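Glyco_hydro_cc domain-containing protein (Pseudomonas viridiflava, PDB 6UAV) is an endo-beta-1,3-glucanase of glycoside hydrolase family 128, subgroup II, and probably cleaves internal linkages of beta-1,3-glucan chains. Local coordinates at residues M25-N30 with W181-A186. Sequence-based numbering, arbitrary orientation.
Sequences MSWWYN and WVTEFA
The strands carrying Trp27 and Tyr29 (27-29) and Trp181 and Thr183 (180-185) face each other across the interior of the eight-stranded parallel barrel, their short axes no closer than 10.4 Å and 58° apart, so side chains, not paired backbones, bridge the gap. Toward the N-terminal ends of the strands, the edge of Trp181 points at the face of Trp27 in a T-shaped pair with planes 71° apart; Trp181 CE3 lies 3.8 Å from Trp27 CH2. The Trp27 indole NH is hydrogen-bonded separately to the Lys5 carbonyl, which helps fix the ring's rotation. Thr183 CG2 sits at the Trp27 rim, while Thr183 OG1 is hydrogen-bonded to His160 NE2. Toward the C-terminal ends, Tyr29 OH donates to Thr183 O at 2.6 Å, approaching from above the carbonyl plane, 53° out of it. Tyr29 OH also lies 3.4 Å from Glu184 CG; the carboxylate of Glu184 is hydrogen-bonded to Tyr162 OH through OE1 and to Trp31 NE1 through OE2. The two indoles thus pack together inside the barrel, whereas the hydroxyl satisfies a buried carbonyl just before the corner at Glu184, probably helping to position that residue at the barrel's C-terminal end, where TIM-barrel hydrolases carry their active sites.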
ATOM      1  N   MET A  25      -7.637 -10.658   7.842  1.00 16.31           N
ATOM      2  CA  MET A  25      -7.016  -9.373   7.464  1.00 16.53           C
ATOM      3  C   MET A  25      -6.481  -8.718   8.734  1.00 15.05           C
ATOM      4  O   MET A  25      -7.310  -8.566   9.671  1.00 15.03           O
ATOM      5  CB  MET A  25      -8.061  -8.433   6.852  1.00 18.00           C
ATOM      6  CG  MET A  25      -7.499  -7.096   6.477  1.00 18.96           C
ATOM      7  SD  MET A  25      -8.716  -5.780   5.997  1.00 19.83           S
ATOM      8  CE  MET A  25      -9.328  -5.278   7.603  1.00 20.48           C
ATOM      9  N   SER A  26      -5.211  -8.308   8.762  1.00 13.61           N
ATOM     10  CA  SER A  26      -4.588  -7.601   9.901  1.00 13.74           C
ATOM     11  C   SER A  26      -4.703  -6.089   9.746  1.00 12.75           C
ATOM     12  O   SER A  26      -4.732  -5.414  10.780  1.00 12.83           O
ATOM     13  CB  SER A  26      -3.197  -8.072  10.050  1.00 14.96           C
ATOM     14  OG  SER A  26      -3.272  -9.338  10.668  1.00 17.61           O
ATOM     15  N   TRP A  27      -4.768  -5.539   8.524  1.00 12.26           N
ATOM     16  CA  TRP A  27      -4.703  -4.066   8.428  1.00 11.58           C
ATOM     17  C   TRP A  27      -5.354  -3.562   7.153  1.00 11.37           C
ATOM     18  O   TRP A  27      -5.595  -4.343   6.225  1.00 11.11           O
ATOM     19  CB  TRP A  27      -3.237  -3.603   8.515  1.00 11.86           C
ATOM     20  CG  TRP A  27      -2.434  -3.947   7.298  1.00 11.64           C
ATOM     21  CD1 TRP A  27      -1.980  -5.188   6.934  1.00 11.79           C
ATOM     22  CD2 TRP A  27      -2.100  -3.074   6.203  1.00 11.10           C
ATOM     23  NE1 TRP A  27      -1.348  -5.140   5.719  1.00 11.93           N
ATOM     24  CE2 TRP A  27      -1.399  -3.846   5.254  1.00 11.58           C
ATOM     25  CE3 TRP A  27      -2.297  -1.722   5.959  1.00 11.38           C
ATOM     26  CZ2 TRP A  27      -0.850  -3.267   4.117  1.00 11.40           C
ATOM     27  CZ3 TRP A  27      -1.750  -1.166   4.837  1.00 11.23           C
ATOM     28  CH2 TRP A  27      -1.075  -1.927   3.907  1.00 11.18           C
ATOM     29  N   TRP A  28      -5.613  -2.287   7.132  1.00 10.95           N
ATOM     30  CA  TRP A  28      -6.076  -1.630   5.896  1.00 10.77           C
ATOM     31  C   TRP A  28      -5.578  -0.208   5.843  1.00 11.18           C
ATOM     32  O   TRP A  28      -5.099   0.324   6.839  1.00 11.46           O
ATOM     33  CB  TRP A  28      -7.609  -1.661   5.769  1.00 11.12           C
ATOM     34  CG  TRP A  28      -8.388  -0.565   6.460  1.00 11.29           C
ATOM     35  CD1 TRP A  28      -8.926   0.525   5.843  1.00 11.29           C
ATOM     36  CD2 TRP A  28      -8.731  -0.430   7.841  1.00 11.02           C
ATOM     37  NE1 TRP A  28      -9.621   1.298   6.721  1.00 11.28           N
ATOM     38  CE2 TRP A  28      -9.529   0.732   7.965  1.00 11.79           C
ATOM     39  CE3 TRP A  28      -8.477  -1.207   8.984  1.00 11.61           C
ATOM     40  CZ2 TRP A  28     -10.049   1.157   9.185  1.00 12.02           C
ATOM     41  CZ3 TRP A  28      -9.036  -0.792  10.172  1.00 11.86           C
ATOM     42  CH2 TRP A  28      -9.757   0.390  10.280  1.00 11.90           C
ATOM     43  N   TYR A  29      -5.775   0.426   4.690  1.00 10.86           N
ATOM     44  CA  TYR A  29      -5.497   1.862   4.587  1.00 10.69           C
ATOM     45  C   TYR A  29      -6.419   2.371   3.509  1.00 10.54           C
ATOM     46  O   TYR A  29      -6.998   1.545   2.809  1.00 10.89           O
ATOM     47  CB  TYR A  29      -4.006   2.111   4.310  1.00 10.61           C
ATOM     48  CG  TYR A  29      -3.621   1.870   2.876  1.00 10.52           C
ATOM     49  CD1 TYR A  29      -3.483   0.582   2.361  1.00 11.20           C
ATOM     50  CD2 TYR A  29      -3.398   2.936   2.040  1.00 10.81           C
ATOM     51  CE1 TYR A  29      -3.112   0.380   1.044  1.00 10.78           C
ATOM     52  CE2 TYR A  29      -3.040   2.748   0.733  1.00 10.15           C
ATOM     53  CZ  TYR A  29      -2.911   1.459   0.219  1.00 10.96           C
ATOM     54  OH  TYR A  29      -2.534   1.277  -1.076  1.00 10.78           O
ATOM     55  N   ASN A  30      -6.538   3.677   3.414  1.00 10.73           N
ATOM     56  CA  ASN A  30      -7.558   4.308   2.544  1.00 11.17           C
ATOM     57  C   ASN A  30      -6.965   5.494   1.801  1.00 11.17           C
ATOM     58  O   ASN A  30      -7.752   6.319   1.364  1.00 11.47           O
ATOM     59  CB  ASN A  30      -8.807   4.721   3.326  1.00 11.47           C
ATOM     60  CG  ASN A  30      -8.531   5.860   4.285  1.00 11.87           C
ATOM     61  OD1 ASN A  30      -7.373   6.299   4.397  1.00 12.17           O
ATOM     62  ND2 ASN A  30      -9.586   6.351   4.920  1.00 12.72           N
ATOM     63  N   TRP A 181       6.647  -2.694   1.548  1.00 12.00           N
ATOM     64  CA  TRP A 181       5.213  -3.008   1.661  1.00 12.11           C
ATOM     65  C   TRP A 181       4.650  -2.974   0.239  1.00 11.89           C
ATOM     66  O   TRP A 181       4.859  -1.958  -0.500  1.00 11.44           O
ATOM     67  CB  TRP A 181       4.495  -1.973   2.533  1.00 12.04           C
ATOM     68  CG  TRP A 181       4.834  -1.930   3.996  1.00 12.15           C
ATOM     69  CD1 TRP A 181       6.006  -2.163   4.662  1.00 13.00           C
ATOM     70  CD2 TRP A 181       3.887  -1.516   4.998  1.00 12.47           C
ATOM     71  NE1 TRP A 181       5.856  -1.921   6.008  1.00 12.83           N
ATOM     72  CE2 TRP A 181       4.562  -1.511   6.235  1.00 12.75           C
ATOM     73  CE3 TRP A 181       2.526  -1.198   4.951  1.00 12.40           C
ATOM     74  CZ2 TRP A 181       3.916  -1.173   7.430  1.00 13.05           C
ATOM     75  CZ3 TRP A 181       1.905  -0.852   6.123  1.00 12.78           C
ATOM     76  CH2 TRP A 181       2.598  -0.819   7.340  1.00 12.79           C
ATOM     77  N   VAL A 182       3.906  -4.009  -0.160  1.00 11.81           N
ATOM     78  CA  VAL A 182       3.298  -4.002  -1.507  1.00 11.38           C
ATOM     79  C   VAL A 182       1.848  -3.581  -1.277  1.00 11.43           C
ATOM     80  O   VAL A 182       1.026  -4.450  -0.938  1.00 11.18           O
ATOM     81  CB  VAL A 182       3.440  -5.385  -2.164  1.00 11.86           C
ATOM     82  CG1 VAL A 182       2.647  -5.434  -3.449  1.00 11.68           C
ATOM     83  CG2 VAL A 182       4.908  -5.776  -2.415  1.00 12.62           C
ATOM     84  N   THR A 183       1.537  -2.291  -1.453  1.00 10.99           N
ATOM     85  CA  THR A 183       0.314  -1.722  -0.828  1.00 10.86           C
ATOM     86  C   THR A 183      -0.867  -1.701  -1.795  1.00 10.82           C
ATOM     87  O   THR A 183      -1.950  -1.280  -1.413  1.00 10.23           O
ATOM     88  CB  THR A 183       0.634  -0.344  -0.236  1.00 10.90           C
ATOM     89  OG1 THR A 183       1.200   0.452  -1.277  1.00 10.66           O
ATOM     90  CG2 THR A 183       1.585  -0.474   0.926  1.00 11.02           C
ATOM     91  N   GLU A 184      -0.646  -2.118  -3.029  1.00 10.90           N
ATOM     92  CA  GLU A 184      -1.719  -2.430  -3.993  1.00 10.91           C
ATOM     93  C   GLU A 184      -1.196  -3.558  -4.876  1.00 10.73           C
ATOM     94  O   GLU A 184      -0.085  -3.449  -5.479  1.00 10.54           O
ATOM     95  CB  GLU A 184      -2.120  -1.305  -4.951  1.00 10.84           C
ATOM     96  CG  GLU A 184      -2.579  -0.039  -4.261  1.00 11.46           C
ATOM     97  CD  GLU A 184      -2.952   1.088  -5.177  1.00 11.22           C
ATOM     98  OE1 GLU A 184      -3.170   0.869  -6.410  1.00 11.64           O
ATOM     99  OE2 GLU A 184      -2.995   2.264  -4.678  1.00 12.30           O
ATOM    100  N   PHE A 185      -1.975  -4.631  -4.980  1.00 10.83           N
ATOM    101  CA  PHE A 185      -1.707  -5.684  -5.983  1.00 11.23           C
ATOM    102  C   PHE A 185      -2.967  -6.460  -6.296  1.00 11.82           C
ATOM    103  O   PHE A 185      -3.928  -6.472  -5.544  1.00 11.26           O
ATOM    104  CB  PHE A 185      -0.593  -6.640  -5.571  1.00 11.47           C
ATOM    105  CG  PHE A 185      -0.901  -7.601  -4.472  1.00 11.39           C
ATOM    106  CD1 PHE A 185      -1.170  -7.164  -3.198  1.00 11.25           C
ATOM    107  CD2 PHE A 185      -0.999  -8.962  -4.744  1.00 11.84           C
ATOM    108  CE1 PHE A 185      -1.469  -8.050  -2.173  1.00 11.43           C
ATOM    109  CE2 PHE A 185      -1.255  -9.853  -3.724  1.00 11.99           C
ATOM    110  CZ  PHE A 185      -1.517  -9.394  -2.452  1.00 12.15           C
ATOM    111  N   ALA A 186      -2.942  -6.989  -7.507  1.00 12.11           N
ATOM    112  CA  ALA A 186      -3.950  -7.879  -8.111  1.00 13.06           C
ATOM    113  C   ALA A 186      -3.363  -8.213  -9.467  1.00 13.70           C
ATOM    114  O   ALA A 186      -2.397  -7.511  -9.878  1.00 14.06           O
ATOM    115  CB  ALA A 186      -5.258  -7.129  -8.200  1.00 12.57           C
TER